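DNA repair and telomere maintenance protein nbs1 (Schizosaccharomyces pombe, PDB 3I0N) acts, through this N-terminal FHA/BRCT-repeat part, as phosphoprotein-binding adaptor of the MRN complex in double-strand break repair and telomere maintenance. Local coordinates at residues A[20-25]-A[49-54]; A[118-123]-A[138-143]. All blocks are in the same frame, centred on the assembly; numbering follows the deposited sequence.

Contact 1. Residues A[20-25]-A[49-54]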
ATOM      1  N   PRO A  20      -0.702  -1.173  18.586  1.00 32.05           N
ATOM      2  CA  PRO A  20      -0.897  -2.388  19.380  1.00 31.94           C
ATOM      3  C   PRO A  20      -0.149  -2.330  20.690  1.00 31.61           C
ATOM      4  O   PRO A  20       1.018  -1.949  20.721  1.00 31.86           O
ATOM      5  CB  PRO A  20      -0.329  -3.488  18.475  1.00 32.18           C
ATOM      6  CG  PRO A  20      -0.695  -3.000  17.106  1.00 32.20           C
ATOM      7  CD  PRO A  20      -0.471  -1.499  17.162  1.00 32.05           C
ATOM      8  N   GLY A  21      -0.833  -2.698  21.763  1.00 31.56           N
ATOM      9  CA  GLY A  21      -0.291  -2.596  23.105  1.00 31.26           C
ATOM     10  C   GLY A  21      -1.407  -2.390  24.097  1.00 31.29           C
ATOM     11  O   GLY A  21      -2.570  -2.595  23.786  1.00 31.29           O
ATOM     12  N   THR A  22      -1.056  -1.982  25.305  1.00 31.31           N
ATOM     13  CA  THR A  22      -2.057  -1.765  26.317  1.00 31.22           C
ATOM     14  C   THR A  22      -1.847  -0.422  27.003  1.00 31.20           C
ATOM     15  O   THR A  22      -0.718  -0.013  27.238  1.00 31.03           O
ATOM     16  CB  THR A  22      -2.120  -2.959  27.311  1.00 31.40           C
ATOM     17  OG1 THR A  22      -3.253  -2.804  28.168  1.00 31.33           O
ATOM     18  CG2 THR A  22      -0.836  -3.079  28.143  1.00 31.07           C
ATOM     19  N   TYR A  23      -2.951   0.262  27.294  1.00 31.46           N
ATOM     20  CA  TYR A  23      -2.931   1.637  27.789  1.00 31.77           C
ATOM     21  C   TYR A  23      -3.841   1.774  28.998  1.00 32.00           C
ATOM     22  O   TYR A  23      -5.008   1.365  28.957  1.00 32.18           O
ATOM     23  CB  TYR A  23      -3.401   2.612  26.688  1.00 31.66           C
ATOM     24  CG  TYR A  23      -2.627   2.507  25.390  1.00 31.89           C
ATOM     25  CD1 TYR A  23      -1.531   3.340  25.141  1.00 31.46           C
ATOM     26  CD2 TYR A  23      -2.983   1.570  24.409  1.00 32.01           C
ATOM     27  CE1 TYR A  23      -0.811   3.249  23.956  1.00 30.72           C
ATOM     28  CE2 TYR A  23      -2.268   1.475  23.213  1.00 31.99           C
ATOM     29  CZ  TYR A  23      -1.181   2.320  22.998  1.00 32.31           C
ATOM     30  OH  TYR A  23      -0.450   2.240  21.829  1.00 33.32           O
ATOM     31  N   ILE A  24      -3.313   2.351  30.071  1.00 32.05           N
ATOM     32  CA  ILE A  24      -4.123   2.659  31.246  1.00 32.05           C
ATOM     33  C   ILE A  24      -4.641   4.090  31.102  1.00 32.33           C
ATOM     34  O   ILE A  24      -3.870   5.012  30.841  1.00 32.25           O
ATOM     35  CB  ILE A  24      -3.329   2.473  32.572  1.00 31.80           C
ATOM     36  CG1 ILE A  24      -2.763   1.044  32.693  1.00 32.08           C
ATOM     37  CG2 ILE A  24      -4.168   2.841  33.785  1.00 31.25           C
ATOM     38  CD1 ILE A  24      -3.795  -0.066  32.872  1.00 32.05           C
ATOM     39  N   VAL A  25      -5.950   4.256  31.272  1.00 32.65           N
ATOM     40  CA  VAL A  25      -6.623   5.525  31.030  1.00 33.21           C
ATOM     41  C   VAL A  25      -7.257   6.025  32.319  1.00 33.56           C
ATOM     42  O   VAL A  25      -8.084   5.341  32.908  1.00 33.90           O
ATOM     43  CB  VAL A  25      -7.715   5.374  29.933  1.00 33.34           C
ATOM     44  CG1 VAL A  25      -8.320   6.721  29.580  1.00 33.07           C
ATOM     45  CG2 VAL A  25      -7.138   4.692  28.687  1.00 32.80           C
ATOM     46  N   ARG A  49      -8.622   0.271  30.902  1.00 32.32           N
ATOM     47  CA  ARG A  49      -7.501  -0.124  30.068  1.00 32.33           C
ATOM     48  C   ARG A  49      -7.955  -0.390  28.636  1.00 32.32           C
ATOM     49  O   ARG A  49      -8.928  -1.110  28.408  1.00 32.71           O
ATOM     50  CB  ARG A  49      -6.697  -1.282  30.681  1.00 32.28           C
ATOM     51  CG  ARG A  49      -6.902  -2.650  30.068  1.00 32.43           C
ATOM     52  CD  ARG A  49      -5.635  -3.508  30.121  1.00 30.14           C
ATOM     53  NE  ARG A  49      -5.074  -3.647  31.466  1.00 28.97           N
ATOM     54  CZ  ARG A  49      -3.770  -3.583  31.737  1.00 28.41           C
ATOM     55  NH1 ARG A  49      -2.899  -3.362  30.762  1.00 25.49           N
ATOM     56  NH2 ARG A  49      -3.332  -3.727  32.986  1.00 26.27           N
ATOM     57  N   PHE A  50      -7.271   0.242  27.687  1.00 32.12           N
ATOM     58  CA  PHE A  50      -7.473   0.002  26.258  1.00 32.11           C
ATOM     59  C   PHE A  50      -6.353  -0.899  25.774  1.00 31.83           C
ATOM     60  O   PHE A  50      -5.185  -0.580  25.949  1.00 31.90           O
ATOM     61  CB  PHE A  50      -7.401   1.310  25.447  1.00 31.69           C
ATOM     62  CG  PHE A  50      -8.456   2.324  25.788  1.00 32.28           C
ATOM     63  CD1 PHE A  50      -9.559   1.995  26.583  1.00 32.36           C
ATOM     64  CD2 PHE A  50      -8.373   3.611  25.264  1.00 32.28           C
ATOM     65  CE1 PHE A  50     -10.531   2.934  26.880  1.00 32.43           C
ATOM     66  CE2 PHE A  50      -9.343   4.556  25.552  1.00 32.83           C
ATOM     67  CZ  PHE A  50     -10.430   4.213  26.366  1.00 33.36           C
ATOM     68  N   THR A  51      -6.719  -2.016  25.158  1.00 31.90           N
ATOM     69  CA  THR A  51      -5.753  -2.939  24.576  1.00 31.60           C
ATOM     70  C   THR A  51      -6.027  -3.133  23.095  1.00 31.84           C
ATOM     71  O   THR A  51      -7.156  -3.443  22.690  1.00 31.69           O
ATOM     72  CB  THR A  51      -5.754  -4.286  25.302  1.00 31.42           C
ATOM     73  OG1 THR A  51      -5.340  -4.074  26.653  1.00 31.90           O
ATOM     74  CG2 THR A  51      -4.799  -5.271  24.622  1.00 30.78           C
ATOM     75  N   ILE A  52      -4.981  -2.934  22.300  1.00 32.03           N
ATOM     76  CA  ILE A  52      -5.050  -3.037  20.850  1.00 32.20           C
ATOM     77  C   ILE A  52      -4.227  -4.232  20.445  1.00 32.18           C
ATOM     78  O   ILE A  52      -3.052  -4.337  20.796  1.00 32.78           O
ATOM     79  CB  ILE A  52      -4.464  -1.788  20.165  1.00 32.23           C
ATOM     80  CG1 ILE A  52      -4.989  -0.500  20.813  1.00 33.10           C
ATOM     81  CG2 ILE A  52      -4.680  -1.826  18.652  1.00 32.58           C
ATOM     82  CD1 ILE A  52      -6.402  -0.209  20.588  1.00 32.06           C
ATOM     83  N   LEU A  53      -4.849  -5.150  19.722  1.00 32.25           N
ATOM     84  CA  LEU A  53      -4.154  -6.346  19.298  1.00 32.47           C
ATOM     85  C   LEU A  53      -3.508  -6.088  17.949  1.00 32.36           C
ATOM     86  O   LEU A  53      -3.873  -5.146  17.254  1.00 32.50           O
ATOM     87  CB  LEU A  53      -5.107  -7.551  19.253  1.00 32.60           C
ATOM     88  CG  LEU A  53      -5.783  -7.972  20.565  1.00 33.09           C
ATOM     89  CD1 LEU A  53      -6.414  -9.344  20.417  1.00 34.27           C
ATOM     90  CD2 LEU A  53      -4.800  -7.975  21.740  1.00 33.62           C
ATOM     91  N   THR A  54      -2.535  -6.917  17.596  1.00 32.30           N
ATOM     92  CA  THR A  54      -1.900  -6.873  16.281  1.00 32.00           C
ATOM     93  C   THR A  54      -2.874  -7.383  15.204  1.00 32.35           C
ATOM     94  O   THR A  54      -3.855  -8.057  15.523  1.00 31.99           O
ATOM     95  CB  THR A  54      -0.601  -7.706  16.280  1.00 31.99           C
ATOM     96  OG1 THR A  54      -0.883  -9.030  16.752  1.00 31.26           O
ATOM     97  CG2 THR A  54       0.441  -7.067  17.191  1.00 31.54           C
TER
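V25 lays its CG2 methyl over one face of the F50 ring, 3.8 Å from the ring centroid and 10° off the normal, a CH-pi contact. The guanidinium of R49 is covered likewise: I24 CD1 sits 3.6 Å above its plane, over the centre, while T22 meets it at the edge. There R49 NH1 donates to T22 OG1 (2.7 Å, 161° at the hydrogen), with the acceptor nearly in the guanidinium plane. The Y23 ring offers its edge to F50 O and I52 CG1, and its hydroxyl bonds to F19 O. The strands run antiparallel, 165° between their directions, and are central neighbours in the four-stranded mixed sheet of the FHA domain, a phosphopeptide-binding beta sandwich. Paired backbone bonds join G21 with I52 and Y23 with F50. At the non-hydrogen-bonded pair T22-T51 the two OG1 atoms share a hydrogen bond of 2.9 Å. T22 OG1 therefore meets two partners, R49 NH1 and T51 OG1, on the face the three side chains share. G21 adopts backbone angles that call for glycine, since a CB would collide with the carbonyl oxygen of P20. On the face of Y23, F50 and I52, L18 touches all three side chains.

Contact 2. Residues A[118-123]-A[138-143]; sequences IQFDNP and IPTGLR
I118 pairs with T140 and Q119 with G141 in parallel register, and three backbone bonds tie the strands: I118 N to P139 O (2.9 Å, 172° at the hydrogen), G141 N to I118 O, longer at 3.2 Å and more bent, and F120 N to G141 O. The Q119 side chain adds a bond beyond the last backbone pair. Its CG stands anti to the backbone N (chi1 -179°) and the chain continues extended, which carries the amide to the segment after G141, where NE2 donates to L142 O at 2.7 Å. That bond is short but not straight (142° at the hydrogen), and the donor lies well above the carbonyl plane. D144 OD1 is a second partner of the same NE2, so one amide nitrogen bonds both a backbone carbonyl and a side-chain carboxylate. A leucine in place of Q119 would probably leave L142 O and D144 OD1 without this shared donor and is likely to let the chain at L142 shift. On the T140 face, F120 turns its ring edge to the threonine, CE1 meeting T140 CG2 at 3.7 Å. I118 CD1 and I138 CG2 touch at 3.6 Å. L142 splits its methyls: CD2 lies 3.5 Å from the backbone O of N122, whereas CD1 meets P123 CG at 4.0 Å, the two side chains crossing at about a right angle. N122 is the N-cap of helix 123-134, which links the strands in a beta-alpha-beta crossover of the first BRCT repeat. That helix covers F120 with L126, W129 and L133, and L126 also touches T140. Helix 178-186 reaches I118 and F120 through L181 and I138 through L184, while strand 150-152 flanks 118-120 across from edge strand 140-141.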
ATOM      1  N   ILE A 118      -0.240  -2.076   3.743  1.00 35.13           N
ATOM      2  CA  ILE A 118       0.955  -1.912   2.929  1.00 34.55           C
ATOM      3  C   ILE A 118       1.320  -3.150   2.115  1.00 34.30           C
ATOM      4  O   ILE A 118       1.549  -4.241   2.659  1.00 33.80           O
ATOM      5  CB  ILE A 118       2.136  -1.392   3.759  1.00 34.66           C
ATOM      6  CG1 ILE A 118       1.795  -0.010   4.331  1.00 34.52           C
ATOM      7  CG2 ILE A 118       3.389  -1.318   2.913  1.00 34.50           C
ATOM      8  CD1 ILE A 118       2.819   0.554   5.321  1.00 34.03           C
ATOM      9  N   GLN A 119       1.358  -2.957   0.795  1.00 33.56           N
ATOM     10  CA  GLN A 119       1.788  -3.988  -0.123  1.00 32.94           C
ATOM     11  C   GLN A 119       3.290  -3.861  -0.397  1.00 32.69           C
ATOM     12  O   GLN A 119       3.813  -2.760  -0.588  1.00 32.23           O
ATOM     13  CB  GLN A 119       0.977  -3.935  -1.428  1.00 32.62           C
ATOM     14  CG  GLN A 119       1.354  -5.026  -2.446  1.00 33.02           C
ATOM     15  CD  GLN A 119       0.393  -5.110  -3.618  1.00 34.75           C
ATOM     16  OE1 GLN A 119      -0.414  -4.211  -3.846  1.00 36.27           O
ATOM     17  NE2 GLN A 119       0.467  -6.208  -4.362  1.00 34.22           N
ATOM     18  N   PHE A 120       3.974  -4.999  -0.413  1.00 32.59           N
ATOM     19  CA  PHE A 120       5.408  -5.033  -0.699  1.00 32.86           C
ATOM     20  C   PHE A 120       5.692  -5.574  -2.099  1.00 32.86           C
ATOM     21  O   PHE A 120       4.951  -6.404  -2.613  1.00 33.42           O
ATOM     22  CB  PHE A 120       6.144  -5.840   0.372  1.00 32.72           C
ATOM     23  CG  PHE A 120       6.320  -5.092   1.667  1.00 32.89           C
ATOM     24  CD1 PHE A 120       5.248  -4.925   2.547  1.00 33.34           C
ATOM     25  CD2 PHE A 120       7.546  -4.539   2.001  1.00 31.60           C
ATOM     26  CE1 PHE A 120       5.410  -4.217   3.740  1.00 33.15           C
ATOM     27  CE2 PHE A 120       7.716  -3.844   3.189  1.00 32.20           C
ATOM     28  CZ  PHE A 120       6.644  -3.677   4.058  1.00 31.57           C
ATOM     29  N   ASP A 121       6.755  -5.073  -2.715  1.00 32.95           N
ATOM     30  CA  ASP A 121       7.154  -5.450  -4.073  1.00 32.68           C
ATOM     31  C   ASP A 121       7.659  -6.903  -4.132  1.00 32.30           C
ATOM     32  O   ASP A 121       7.441  -7.605  -5.126  1.00 31.63           O
ATOM     33  CB  ASP A 121       8.249  -4.487  -4.535  1.00 32.92           C
ATOM     34  CG  ASP A 121       8.381  -4.391  -6.056  1.00 35.35           C
ATOM     35  OD1 ASP A 121       7.740  -5.154  -6.816  1.00 35.23           O
ATOM     36  OD2 ASP A 121       9.169  -3.519  -6.497  1.00 39.06           O
ATOM     37  N   ASN A 122       8.326  -7.346  -3.060  1.00 31.66           N
ATOM     38  CA  ASN A 122       8.906  -8.683  -3.001  1.00 31.18           C
ATOM     39  C   ASN A 122       8.937  -9.306  -1.583  1.00 30.66           C
ATOM     40  O   ASN A 122       8.778  -8.591  -0.589  1.00 30.37           O
ATOM     41  CB  ASN A 122      10.277  -8.728  -3.705  1.00 30.94           C
ATOM     42  CG  ASN A 122      11.323  -7.837  -3.048  1.00 32.10           C
ATOM     43  OD1 ASN A 122      11.821  -6.901  -3.673  1.00 34.65           O
ATOM     44  ND2 ASN A 122      11.680  -8.134  -1.801  1.00 30.98           N
ATOM     45  N   PRO A 123       9.102 -10.645  -1.502  1.00 30.03           N
ATOM     46  CA  PRO A 123       9.079 -11.390  -0.231  1.00 29.80           C
ATOM     47  C   PRO A 123      10.228 -11.043   0.704  1.00 30.01           C
ATOM     48  O   PRO A 123      10.069 -11.145   1.920  1.00 30.13           O
ATOM     49  CB  PRO A 123       9.199 -12.857  -0.664  1.00 29.48           C
ATOM     50  CG  PRO A 123       8.896 -12.882  -2.122  1.00 29.86           C
ATOM     51  CD  PRO A 123       9.251 -11.540  -2.665  1.00 29.83           C
ATOM     52  N   ILE A 138      -0.155  -2.187  11.274  1.00 32.44           N
ATOM     53  CA  ILE A 138      -0.268  -2.040   9.834  1.00 32.04           C
ATOM     54  C   ILE A 138      -0.192  -3.403   9.153  1.00 31.38           C
ATOM     55  O   ILE A 138       0.861  -4.041   9.163  1.00 31.53           O
ATOM     56  CB  ILE A 138       0.824  -1.089   9.257  1.00 32.16           C
ATOM     57  CG1 ILE A 138       0.791   0.264   9.970  1.00 32.73           C
ATOM     58  CG2 ILE A 138       0.626  -0.904   7.754  1.00 31.13           C
ATOM     59  CD1 ILE A 138       2.036   1.106   9.761  1.00 32.38           C
ATOM     60  N   PRO A 139      -1.310  -3.855   8.569  1.00 31.02           N
ATOM     61  CA  PRO A 139      -1.357  -5.101   7.789  1.00 31.09           C
ATOM     62  C   PRO A 139      -0.494  -5.027   6.516  1.00 31.32           C
ATOM     63  O   PRO A 139      -0.414  -3.980   5.858  1.00 31.04           O
ATOM     64  CB  PRO A 139      -2.841  -5.230   7.419  1.00 31.06           C
ATOM     65  CG  PRO A 139      -3.573  -4.392   8.457  1.00 30.85           C
ATOM     66  CD  PRO A 139      -2.646  -3.240   8.710  1.00 31.12           C
ATOM     67  N   THR A 140       0.139  -6.146   6.185  1.00 31.45           N
ATOM     68  CA  THR A 140       1.118  -6.217   5.105  1.00 31.54           C
ATOM     69  C   THR A 140       0.863  -7.457   4.252  1.00 31.87           C
ATOM     70  O   THR A 140       0.213  -8.406   4.703  1.00 31.35           O
ATOM     71  CB  THR A 140       2.572  -6.250   5.650  1.00 31.68           C
ATOM     72  OG1 THR A 140       2.736  -7.357   6.550  1.00 30.93           O
ATOM     73  CG2 THR A 140       2.920  -4.962   6.389  1.00 31.50           C
ATOM     74  N   GLY A 141       1.361  -7.440   3.018  1.00 32.06           N
ATOM     75  CA  GLY A 141       1.194  -8.576   2.116  1.00 32.55           C
ATOM     76  C   GLY A 141       1.843  -8.366   0.769  1.00 32.70           C
ATOM     77  O   GLY A 141       2.407  -7.312   0.507  1.00 32.45           O
ATOM     78  N   LEU A 142       1.756  -9.384  -0.082  1.00 33.46           N
ATOM     79  CA  LEU A 142       2.323  -9.358  -1.435  1.00 34.09           C
ATOM     80  C   LEU A 142       1.218  -9.386  -2.484  1.00 34.58           C
ATOM     81  O   LEU A 142       1.278  -8.669  -3.472  1.00 34.92           O
ATOM     82  CB  LEU A 142       3.259 -10.555  -1.654  1.00 34.23           C
ATOM     83  CG  LEU A 142       4.517 -10.677  -0.786  1.00 34.53           C
ATOM     84  CD1 LEU A 142       5.196 -12.025  -1.019  1.00 34.38           C
ATOM     85  CD2 LEU A 142       5.480  -9.536  -1.080  1.00 34.45           C
ATOM     86  N   ARG A 143       0.206 -10.215  -2.258  1.00 35.47           N
ATOM     87  CA  ARG A 143      -0.942 -10.309  -3.155  1.00 36.28           C
ATOM     88  C   ARG A 143      -1.689  -8.978  -3.291  1.00 36.65           C
ATOM     89  O   ARG A 143      -1.579  -8.095  -2.426  1.00 36.50           O
ATOM     90  CB  ARG A 143      -1.885 -11.410  -2.674  1.00 36.55           C
ATOM     91  CG  ARG A 143      -1.344 -12.835  -2.897  1.00 38.20           C
ATOM     92  CD  ARG A 143      -2.026 -13.861  -1.979  1.00 41.16           C
ATOM     93  NE  ARG A 143      -3.488 -13.828  -2.087  1.00 43.16           N
ATOM     94  CZ  ARG A 143      -4.328 -14.326  -1.177  1.00 45.48           C
ATOM     95  NH1 ARG A 143      -3.859 -14.904  -0.075  1.00 45.80           N
ATOM     96  NH2 ARG A 143      -5.647 -14.242  -1.366  1.00 46.05           N
TER

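Contact 1 closes before contact 2 opens along the chain, and the two belong to different domains: the mixed sheet of the FHA domain and the parallel sheet of the first BRCT repeat. Their centres lie about 25 Å apart and their nearest atoms about 6 Å, without touching. The domains nevertheless meet close by, since Y60, which follows the 49-54 segment, bonds through its hydroxyl to R143 O and touches Q119, while D59 touches P139 and F61 touches R143. These contacts place the 138-143 edge of the BRCT sheet against the FHA domain, consistent with the FHA domain and the first BRCT repeat being packed together as parts of one larger FHA/BRCT-repeat architecture.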